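PDB 2B9U: hypothetical dTDP-4-dehydrorhamnose 3,5-epimerase from Sulfolobus tokodaii, which probably catalyses the 3,5-epimerisation of dTDP-4-dehydro-6-deoxy-glucose to dTDP-4-dehydro-rhamnose, a step in making dTDP-L-rhamnose. Local coordinates for residues A[83-88]-A[143-148]; A[69-74]-A[116-121]; A[58-63]-A[150-155]. One frame throughout, in Å; residues are numbered along the deposited sequence.

Contact 1. Residues A[83-88]-A[143-148]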
loop_
_atom_site.group_PDB
_atom_site.type_symbol
_atom_site.label_atom_id
_atom_site.label_comp_id
_atom_site.label_asym_id
_atom_site.label_seq_id
_atom_site.Cartn_x
_atom_site.Cartn_y
_atom_site.Cartn_z
ATOM N N VAL A 83 3.359 -0.355 18.105
ATOM C CA VAL A 83 3.058 -1.176 19.280
ATOM C C VAL A 83 1.799 -2.018 19.048
ATOM O O VAL A 83 0.840 -1.553 18.418
ATOM C CB VAL A 83 2.858 -0.300 20.553
ATOM C CG1 VAL A 83 2.617 -1.164 21.772
ATOM C CG2 VAL A 83 4.054 0.617 20.782
ATOM N N ALA A 84 1.825 -3.263 19.535
ATOM C CA ALA A 84 0.660 -4.155 19.547
ATOM C C ALA A 84 0.469 -4.677 20.958
ATOM O O ALA A 84 1.414 -5.186 21.540
ATOM C CB ALA A 84 0.890 -5.310 18.617
ATOM N N VAL A 85 -0.748 -4.591 21.484
ATOM C CA VAL A 85 -1.030 -4.967 22.872
ATOM C C VAL A 85 -2.054 -6.099 22.910
ATOM O O VAL A 85 -3.145 -5.956 22.341
ATOM C CB VAL A 85 -1.571 -3.756 23.693
ATOM C CG1 VAL A 85 -1.850 -4.163 25.141
ATOM C CG2 VAL A 85 -0.579 -2.581 23.661
ATOM N N ASP A 86 -1.704 -7.220 23.551
ATOM C CA ASP A 86 -2.651 -8.337 23.708
ATOM C C ASP A 86 -3.797 -7.906 24.581
ATOM O O ASP A 86 -3.599 -7.634 25.772
ATOM C CB ASP A 86 -1.981 -9.575 24.313
ATOM C CG ASP A 86 -2.844 -10.842 24.204
ATOM O OD1 ASP A 86 -4.059 -10.766 23.927
ATOM O OD2 ASP A 86 -2.288 -11.942 24.386
ATOM N N VAL A 87 -4.987 -7.819 23.989
ATOM C CA VAL A 87 -6.194 -7.434 24.720
ATOM C C VAL A 87 -7.239 -8.567 24.744
ATOM O O VAL A 87 -8.443 -8.321 24.875
ATOM C CB VAL A 87 -6.825 -6.099 24.192
ATOM C CG1 VAL A 87 -5.849 -4.931 24.342
ATOM C CG2 VAL A 87 -7.339 -6.239 22.743
ATOM N N ARG A 88 -6.761 -9.802 24.604
ATOM C CA ARG A 88 -7.594 -10.996 24.805
ATOM C C ARG A 88 -7.516 -11.410 26.275
ATOM O O ARG A 88 -6.473 -11.861 26.749
ATOM C CB ARG A 88 -7.113 -12.146 23.912
ATOM C CG ARG A 88 -7.067 -11.827 22.432
ATOM C CD ARG A 88 -6.243 -12.839 21.661
ATOM N NE ARG A 88 -4.821 -12.764 21.982
ATOM C CZ ARG A 88 -3.876 -13.469 21.369
ATOM N NH1 ARG A 88 -4.202 -14.311 20.396
ATOM N NH2 ARG A 88 -2.604 -13.329 21.716
ATOM N N ARG A 143 -13.215 -0.266 19.125
ATOM C CA ARG A 143 -12.874 -0.092 20.540
ATOM C C ARG A 143 -11.403 0.352 20.656
ATOM O O ARG A 143 -10.610 0.157 19.731
ATOM C CB ARG A 143 -13.082 -1.400 21.324
ATOM C CG ARG A 143 -14.542 -1.887 21.487
ATOM C CD ARG A 143 -15.429 -0.873 22.251
ATOM N NE ARG A 143 -16.700 -1.450 22.702
ATOM C CZ ARG A 143 -17.762 -1.662 21.920
ATOM N NH1 ARG A 143 -17.734 -1.351 20.621
ATOM N NH2 ARG A 143 -18.865 -2.195 22.439
ATOM N N CYS A 144 -11.046 0.945 21.796
ATOM C CA CYS A 144 -9.664 1.313 22.046
ATOM C C CYS A 144 -9.299 1.255 23.518
ATOM O O CYS A 144 -10.175 1.274 24.398
ATOM C CB CYS A 144 -9.347 2.705 21.471
ATOM S SG CYS A 144 -10.400 4.016 22.105
ATOM N N ILE A 145 -7.997 1.165 23.774
ATOM C CA ILE A 145 -7.440 1.338 25.114
ATOM C C ILE A 145 -6.460 2.502 25.055
ATOM O O ILE A 145 -5.899 2.780 23.997
ATOM C CB ILE A 145 -6.781 0.044 25.661
ATOM C CG1 ILE A 145 -5.590 -0.389 24.789
ATOM C CG2 ILE A 145 -7.829 -1.088 25.753
ATOM C CD1 ILE A 145 -4.598 -1.297 25.478
ATOM N N SER A 146 -6.269 3.185 26.181
ATOM C CA SER A 146 -5.485 4.414 26.238
ATOM C C SER A 146 -4.026 4.249 25.804
ATOM O O SER A 146 -3.345 3.280 26.197
ATOM C CB SER A 146 -5.559 5.020 27.651
ATOM O OG SER A 146 -4.738 6.171 27.781
ATOM N N TYR A 147 -3.574 5.213 24.998
ATOM C CA TYR A 147 -2.175 5.389 24.600
ATOM C C TYR A 147 -1.242 5.422 25.828
ATOM O O TYR A 147 -0.083 5.032 25.738
ATOM C CB TYR A 147 -2.029 6.719 23.822
ATOM C CG TYR A 147 -1.935 7.878 24.784
ATOM C CD1 TYR A 147 -3.078 8.358 25.424
ATOM C CD2 TYR A 147 -0.697 8.435 25.129
ATOM C CE1 TYR A 147 -3.007 9.392 26.356
ATOM C CE2 TYR A 147 -0.609 9.473 26.073
ATOM C CZ TYR A 147 -1.782 9.936 26.685
ATOM O OH TYR A 147 -1.739 10.943 27.626
ATOM N N SER A 148 -1.747 5.940 26.953
ATOM C CA SER A 148 -0.970 6.107 28.192
ATOM C C SER A 148 -0.510 4.780 28.796
ATOM O O SER A 148 0.273 4.759 29.750
ATOM C CB SER A 148 -1.774 6.872 29.239
ATOM O OG SER A 148 -2.932 6.157 29.650
#
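A single methyl group carries this whole contact. CD1 of Ile145 lies 4.0 Å from CG1 of Val85 and equally 4.0 Å from CG1 of Val87. Ile145 slides past Val87 in the opposite direction but meets Val85 at a slant. Its CG1 is wedged between the backbone N and the carbonyl carbon (chi1 62°), which turns the long branch toward the two valines. All three side chains are buried. Leu60 of strand 57-63 also packs on Val85, and Ala117 of strand 116-122 packs on Val87, so the strands between the two segments take part in the same apolar layer.

Beyond Val85 the strand ends in an Asx turn. Asp86 OD1 accepts from Arg88 N at 2.9 Å and, from the opposite face of the carboxylate, from Arg88 NE in a nearly straight bond (172°). Arg88 NH2 holds OD2 at 3.0 Å, making a side-on, two-nitrogen salt bridge. Ser91 and Thr93 also bond OD2. On the other segment, Cys144 forms a disulfide with Cys166. Here the loop after strand 142-144 packs on the outer face of the five-stranded sheet, in the flattened jelly-roll-like barrel of an epimerase of the cupin clan.

Contact 2. Residues A[69-74]-A[116-121]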
loop_
_atom_site.group_PDB
_atom_site.type_symbol
_atom_site.label_atom_id
_atom_site.label_comp_id
_atom_site.label_asym_id
_atom_site.label_seq_id
_atom_site.Cartn_x
_atom_site.Cartn_y
_atom_site.Cartn_z
ATOM N N GLN A 69 -9.946 -7.542 13.127
ATOM C CA GLN A 69 -9.059 -7.258 12.016
ATOM C C GLN A 69 -7.632 -7.678 12.336
ATOM O O GLN A 69 -7.163 -7.502 13.457
ATOM C CB GLN A 69 -9.089 -5.757 11.684
ATOM C CG GLN A 69 -10.396 -5.237 11.112
ATOM C CD GLN A 69 -10.424 -3.718 10.943
ATOM O OE1 GLN A 69 -10.917 -3.206 9.929
ATOM N NE2 GLN A 69 -9.910 -2.992 11.929
ATOM N N GLY A 70 -6.960 -8.244 11.340
ATOM C CA GLY A 70 -5.515 -8.314 11.328
ATOM C C GLY A 70 -4.973 -7.112 10.585
ATOM O O GLY A 70 -5.699 -6.488 9.808
ATOM N N LYS A 71 -3.714 -6.772 10.841
ATOM C CA LYS A 71 -3.081 -5.553 10.294
ATOM C C LYS A 71 -1.612 -5.801 9.941
ATOM O O LYS A 71 -0.851 -6.370 10.748
ATOM C CB LYS A 71 -3.177 -4.398 11.306
ATOM C CG LYS A 71 -4.626 -3.952 11.617
ATOM C CD LYS A 71 -4.665 -2.882 12.671
ATOM C CE LYS A 71 -6.068 -2.765 13.278
ATOM N NZ LYS A 71 -6.064 -1.947 14.546
ATOM N N ILE A 72 -1.229 -5.392 8.734
ATOM C CA ILE A 72 0.167 -5.340 8.322
ATOM C C ILE A 72 0.519 -3.869 8.196
ATOM O O ILE A 72 -0.069 -3.145 7.387
ATOM C CB ILE A 72 0.421 -6.046 6.959
ATOM C CG1 ILE A 72 -0.250 -7.421 6.915
ATOM C CG2 ILE A 72 1.917 -6.149 6.694
ATOM C CD1 ILE A 72 -0.285 -8.031 5.509
ATOM N N ILE A 73 1.462 -3.431 9.030
ATOM C CA ILE A 73 1.836 -2.036 9.125
ATOM C C ILE A 73 3.151 -1.813 8.383
ATOM O O ILE A 73 4.127 -2.535 8.600
ATOM C CB ILE A 73 2.008 -1.603 10.618
ATOM C CG1 ILE A 73 0.761 -1.973 11.452
ATOM C CG2 ILE A 73 2.404 -0.127 10.725
ATOM C CD1 ILE A 73 -0.624 -1.379 10.956
ATOM N N PHE A 74 3.170 -0.789 7.537
ATOM C CA PHE A 74 4.296 -0.524 6.646
ATOM C C PHE A 74 4.523 0.994 6.617
ATOM O O PHE A 74 3.560 1.777 6.615
ATOM C CB PHE A 74 4.003 -1.147 5.259
ATOM C CG PHE A 74 5.018 -0.813 4.186
ATOM C CD1 PHE A 74 6.360 -1.164 4.328
ATOM C CD2 PHE A 74 4.616 -0.163 3.019
ATOM C CE1 PHE A 74 7.293 -0.864 3.325
ATOM C CE2 PHE A 74 5.542 0.140 2.016
ATOM C CZ PHE A 74 6.883 -0.201 2.173
ATOM N N PHE A 116 -5.407 -7.956 19.207
ATOM C CA PHE A 116 -4.454 -6.939 19.678
ATOM C C PHE A 116 -4.952 -5.528 19.435
ATOM O O PHE A 116 -5.660 -5.283 18.470
ATOM C CB PHE A 116 -3.097 -7.075 18.963
ATOM C CG PHE A 116 -2.303 -8.273 19.385
ATOM C CD1 PHE A 116 -2.585 -9.530 18.858
ATOM C CD2 PHE A 116 -1.265 -8.140 20.306
ATOM C CE1 PHE A 116 -1.851 -10.646 19.265
ATOM C CE2 PHE A 116 -0.518 -9.244 20.710
ATOM C CZ PHE A 116 -0.808 -10.496 20.191
ATOM N N ALA A 117 -4.546 -4.600 20.302
ATOM C CA ALA A 117 -4.745 -3.181 20.062
ATOM C C ALA A 117 -3.473 -2.566 19.469
ATOM O O ALA A 117 -2.389 -2.737 20.022
ATOM C CB ALA A 117 -5.109 -2.471 21.368
ATOM N N HIS A 118 -3.616 -1.828 18.368
ATOM C CA HIS A 118 -2.463 -1.260 17.660
ATOM C C HIS A 118 -2.320 0.261 17.821
ATOM O O HIS A 118 -3.273 1.004 17.711
ATOM C CB HIS A 118 -2.494 -1.653 16.163
ATOM C CG HIS A 118 -1.584 -0.825 15.298
ATOM N ND1 HIS A 118 -2.056 0.020 14.319
ATOM C CD2 HIS A 118 -0.239 -0.688 15.292
ATOM C CE1 HIS A 118 -1.043 0.640 13.744
ATOM N NE2 HIS A 118 0.072 0.225 14.314
ATOM N N GLY A 119 -1.107 0.721 18.048
ATOM C CA GLY A 119 -0.852 2.145 18.023
ATOM C C GLY A 119 0.578 2.415 17.631
ATOM O O GLY A 119 1.383 1.490 17.523
ATOM N N PHE A 120 0.885 3.686 17.402
ATOM C CA PHE A 120 2.260 4.104 17.165
ATOM C C PHE A 120 2.443 5.564 17.522
ATOM O O PHE A 120 1.471 6.321 17.557
ATOM C CB PHE A 120 2.695 3.868 15.705
ATOM C CG PHE A 120 1.916 4.669 14.686
ATOM C CD1 PHE A 120 2.326 5.954 14.316
ATOM C CD2 PHE A 120 0.795 4.129 14.073
ATOM C CE1 PHE A 120 1.630 6.677 13.367
ATOM C CE2 PHE A 120 0.084 4.861 13.116
ATOM C CZ PHE A 120 0.495 6.125 12.762
ATOM N N GLN A 121 3.690 5.940 17.787
ATOM C CA GLN A 121 4.090 7.334 17.747
ATOM C C GLN A 121 4.990 7.612 16.538
ATOM O O GLN A 121 5.934 6.857 16.255
ATOM C CB GLN A 121 4.777 7.774 19.041
ATOM C CG GLN A 121 5.093 9.276 19.054
ATOM C CD GLN A 121 5.577 9.772 20.393
ATOM O OE1 GLN A 121 6.468 9.183 21.010
ATOM N NE2 GLN A 121 5.006 10.873 20.843
HETATM O O HOH W 1 -6.908 -6.685 16.781
HETATM O O HOH W 2 -4.951 0.641 13.448
HETATM O O HOH W 3 -5.026 -4.153 15.880
HETATM O O HOH W 4 -5.119 0.636 14.406
#
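This is a face-to-face contact across the interior of the flattened barrel. Lys71 and Ile73 of strand 70-75, in one sheet, meet His118 of strand 116-122, in the other. Its centre lies about 2 Å from the centre of the chain, and the three residues are buried. Ile73 comes from the direction opposite to His118 and lays CD1 over one face of the imidazole. CD1 is 3.9 Å from the ring centroid and 29° off the normal, a CH-pi contact. Its closest ring atom is His118 CE1, at 3.5 Å. The histidine CG stands anti to the backbone N (chi1 164°), and the ring therefore projects toward the facing sheet. Its NE2 is hydrogen-bonded to Asp82 of strand 79-86.

Lys71 reaches across with an extended chain, and its NZ ends 3.9 Å from His118 CB. Water 3 accepts from Lys71 NZ at 2.8 Å and lies 2.9 Å from Phe116 O, to which it can donate. A further water is modelled near His118 ND1 and Lys71 NZ at two positions, waters 2 and 4, too close together to be filled at once. If an alanine stood at His118, Asp82 would probably lose its imidazole partner and Ile73 CD1 the ring face it packs on. The lysine side chain lies about 10 Å from that of Tyr137, which is predicted to stack on the thymidine ring of the substrate. A lysine amine and an imidazole sharing ordered water make this a polar, hydrated spot between the sheets, consistent with a place near the substrate pocket.

Contact 3. Residues A[58-63]-A[150-155]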
loop_
_atom_site.group_PDB
_atom_site.type_symbol
_atom_site.label_atom_id
_atom_site.label_comp_id
_atom_site.label_asym_id
_atom_site.label_seq_id
_atom_site.Cartn_x
_atom_site.Cartn_y
_atom_site.Cartn_z
ATOM N N ARG A 58 -1.310 7.710 17.558
ATOM C CA ARG A 58 -2.584 7.162 17.135
ATOM C C ARG A 58 -2.695 5.786 17.780
ATOM O O ARG A 58 -1.769 4.988 17.661
ATOM C CB ARG A 58 -2.648 7.005 15.611
ATOM C CG ARG A 58 -2.580 8.311 14.836
ATOM C CD ARG A 58 -2.544 8.064 13.331
ATOM N NE ARG A 58 -2.193 9.268 12.590
ATOM C CZ ARG A 58 -3.064 10.072 11.979
ATOM N NH1 ARG A 58 -4.363 9.807 12.014
ATOM N NH2 ARG A 58 -2.628 11.135 11.320
ATOM N N GLY A 59 -3.815 5.517 18.453
ATOM C CA GLY A 59 -4.053 4.206 19.064
ATOM C C GLY A 59 -4.729 4.299 20.428
ATOM O O GLY A 59 -5.049 5.389 20.887
ATOM N N LEU A 60 -4.934 3.165 21.096
ATOM C CA LEU A 60 -4.553 1.844 20.591
ATOM C C LEU A 60 -5.839 1.137 20.138
ATOM O O LEU A 60 -6.695 0.794 20.964
ATOM C CB LEU A 60 -3.806 1.045 21.675
ATOM C CG LEU A 60 -2.701 1.753 22.483
ATOM C CD1 LEU A 60 -2.124 0.870 23.606
ATOM C CD2 LEU A 60 -1.589 2.228 21.584
ATOM N N HIS A 61 -5.981 0.956 18.828
ATOM C CA HIS A 61 -7.254 0.566 18.230
ATOM C C HIS A 61 -7.382 -0.906 17.897
ATOM O O HIS A 61 -6.409 -1.559 17.517
ATOM C CB HIS A 61 -7.498 1.346 16.947
ATOM C CG HIS A 61 -7.403 2.827 17.106
ATOM N ND1 HIS A 61 -6.721 3.624 16.214
ATOM C CD2 HIS A 61 -7.905 3.658 18.047
ATOM C CE1 HIS A 61 -6.815 4.885 16.595
ATOM N NE2 HIS A 61 -7.533 4.934 17.701
ATOM N N TYR A 62 -8.608 -1.405 18.035
ATOM C CA TYR A 62 -8.999 -2.744 17.583
ATOM C C TYR A 62 -10.509 -2.767 17.275
ATOM O O TYR A 62 -11.269 -1.953 17.798
ATOM C CB TYR A 62 -8.635 -3.820 18.626
ATOM C CG TYR A 62 -9.134 -3.536 20.027
ATOM C CD1 TYR A 62 -8.495 -2.598 20.839
ATOM C CD2 TYR A 62 -10.245 -4.203 20.546
ATOM C CE1 TYR A 62 -8.945 -2.327 22.120
ATOM C CE2 TYR A 62 -10.704 -3.932 21.842
ATOM C CZ TYR A 62 -10.034 -2.992 22.612
ATOM O OH TYR A 62 -10.463 -2.702 23.881
ATOM N N GLN A 63 -10.924 -3.683 16.408
ATOM C CA GLN A 63 -12.338 -3.949 16.197
ATOM C C GLN A 63 -12.705 -5.261 16.882
ATOM O O GLN A 63 -12.001 -6.257 16.742
ATOM C CB GLN A 63 -12.683 -3.971 14.704
ATOM C CG GLN A 63 -13.265 -2.642 14.200
ATOM C CD GLN A 63 -13.411 -2.529 12.687
ATOM O OE1 GLN A 63 -13.409 -1.414 12.153
ATOM N NE2 GLN A 63 -13.531 -3.664 11.988
ATOM N N ILE A 150 1.374 2.936 27.359
ATOM C CA ILE A 150 2.693 2.798 26.785
ATOM C C ILE A 150 3.509 4.022 27.132
ATOM O O ILE A 150 2.979 5.133 27.218
ATOM C CB ILE A 150 2.589 2.646 25.228
ATOM C CG1 ILE A 150 1.830 1.355 24.848
ATOM C CG2 ILE A 150 3.955 2.720 24.553
ATOM C CD1 ILE A 150 2.526 0.037 25.257
ATOM N N ASP A 151 4.809 3.815 27.317
ATOM C CA ASP A 151 5.746 4.900 27.540
ATOM C C ASP A 151 6.348 5.261 26.178
ATOM O O ASP A 151 7.134 4.510 25.613
ATOM C CB ASP A 151 6.810 4.437 28.560
ATOM C CG ASP A 151 7.780 5.536 28.961
ATOM O OD1 ASP A 151 7.484 6.732 28.776
ATOM O OD2 ASP A 151 8.859 5.195 29.474
ATOM N N TRP A 152 5.917 6.398 25.637
ATOM C CA TRP A 152 6.299 6.877 24.310
ATOM C C TRP A 152 7.511 7.795 24.435
ATOM O O TRP A 152 7.616 8.524 25.421
ATOM C CB TRP A 152 5.131 7.652 23.686
ATOM C CG TRP A 152 3.858 6.826 23.516
ATOM C CD1 TRP A 152 2.712 6.917 24.256
ATOM C CD2 TRP A 152 3.628 5.794 22.552
ATOM N NE1 TRP A 152 1.788 6.007 23.819
ATOM C CE2 TRP A 152 2.316 5.308 22.765
ATOM C CE3 TRP A 152 4.399 5.238 21.522
ATOM C CZ2 TRP A 152 1.756 4.292 21.983
ATOM C CZ3 TRP A 152 3.840 4.225 20.747
ATOM C CH2 TRP A 152 2.533 3.759 20.988
ATOM N N PRO A 153 8.427 7.767 23.442
ATOM C CA PRO A 153 9.672 8.559 23.569
ATOM C C PRO A 153 9.554 10.079 23.362
ATOM O O PRO A 153 10.333 10.839 23.948
ATOM C CB PRO A 153 10.606 7.930 22.524
ATOM C CG PRO A 153 9.691 7.322 21.512
ATOM C CD PRO A 153 8.384 6.984 22.194
ATOM N N ILE A 154 8.601 10.529 22.552
ATOM C CA ILE A 154 8.459 11.963 22.279
ATOM C C ILE A 154 7.445 12.587 23.229
ATOM O O ILE A 154 6.331 12.070 23.406
ATOM C CB ILE A 154 8.150 12.249 20.791
ATOM C CG1 ILE A 154 9.332 11.807 19.922
ATOM C CG2 ILE A 154 7.845 13.743 20.557
ATOM C CD1 ILE A 154 9.003 11.678 18.455
ATOM N N LYS A 155 7.870 13.696 23.830
ATOM C CA LYS A 155 7.176 14.394 24.895
ATOM C C LYS A 155 6.041 15.251 24.339
ATOM O O LYS A 155 4.966 15.350 24.944
ATOM C CB LYS A 155 8.201 15.287 25.616
ATOM C CG LYS A 155 7.779 15.888 26.947
ATOM C CD LYS A 155 9.032 16.432 27.668
ATOM C CE LYS A 155 9.894 15.276 28.260
ATOM N NZ LYS A 155 11.368 15.375 27.938
#
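Trp152 NE1 is hydrogen-bonded to the carbonyl O of Tyr147, and this bond helps set the indole, whose neighbouring benzo edge, at CZ2, meets Leu60. The contact ties a loop to the five-stranded sheet of the jelly-roll-like barrel. Segment 150-155 runs irregularly after strand 142-144 and lies against Leu60 of strand 57-63. Leu60 spreads its two methyls between two partners. CD2 comes to the rim of the indole, near the ring plane, at 4.0 Å from Trp152 CZ2. The Leu60 and Ile150 side chains meet at a slant, with CD1 4.2 Å from Ile150 CG1. Within the loop, Ile150 CG2 sits over the centre of the indole, 3.5 Å above its plane. The ring is thus touched on a face by one residue and at an edge by another. Val83 of strand 79-86 packs on both Ile150 and Trp152, so the loop covers more than one strand of the sheet.

The backbone leading to Leu60 is unusual. The peptide bond between Gly59 and Leu60 is cis. Gly59 has phi 141° and psi -177°, where a CB would be jammed against the carbonyl O of Arg58, so the position calls for glycine. Asp163, on the short helix 161-164, takes Gly59 N with OD2 and His61 NE2 with OD1. Beside this, Gly59 CA lies over the centre of the His61 ring, 3.7 Å above its plane.

The three contacts share one five-stranded antiparallel sheet. Their centres are close: 8 Å between contacts 1 and 3, and 10 Å from contact 2 to each of the others. Strand 116-122 stands between 79-86 and 57-63, and strand 142-144 flanks 57-63. Contact 2 alone joins this sheet to the other one, through strand 70-75. Contacts 1 and 3 lie on the sheet's opposite face, covered partly by the loop around 150-155. Along the chain, contact 3 encloses the other two, whose segments alternate. Parts far apart in sequence are thereby interlocked, with the polar Lys71-His118 site, among apolar neighbours, on the inner face and an apolar layer on the outer.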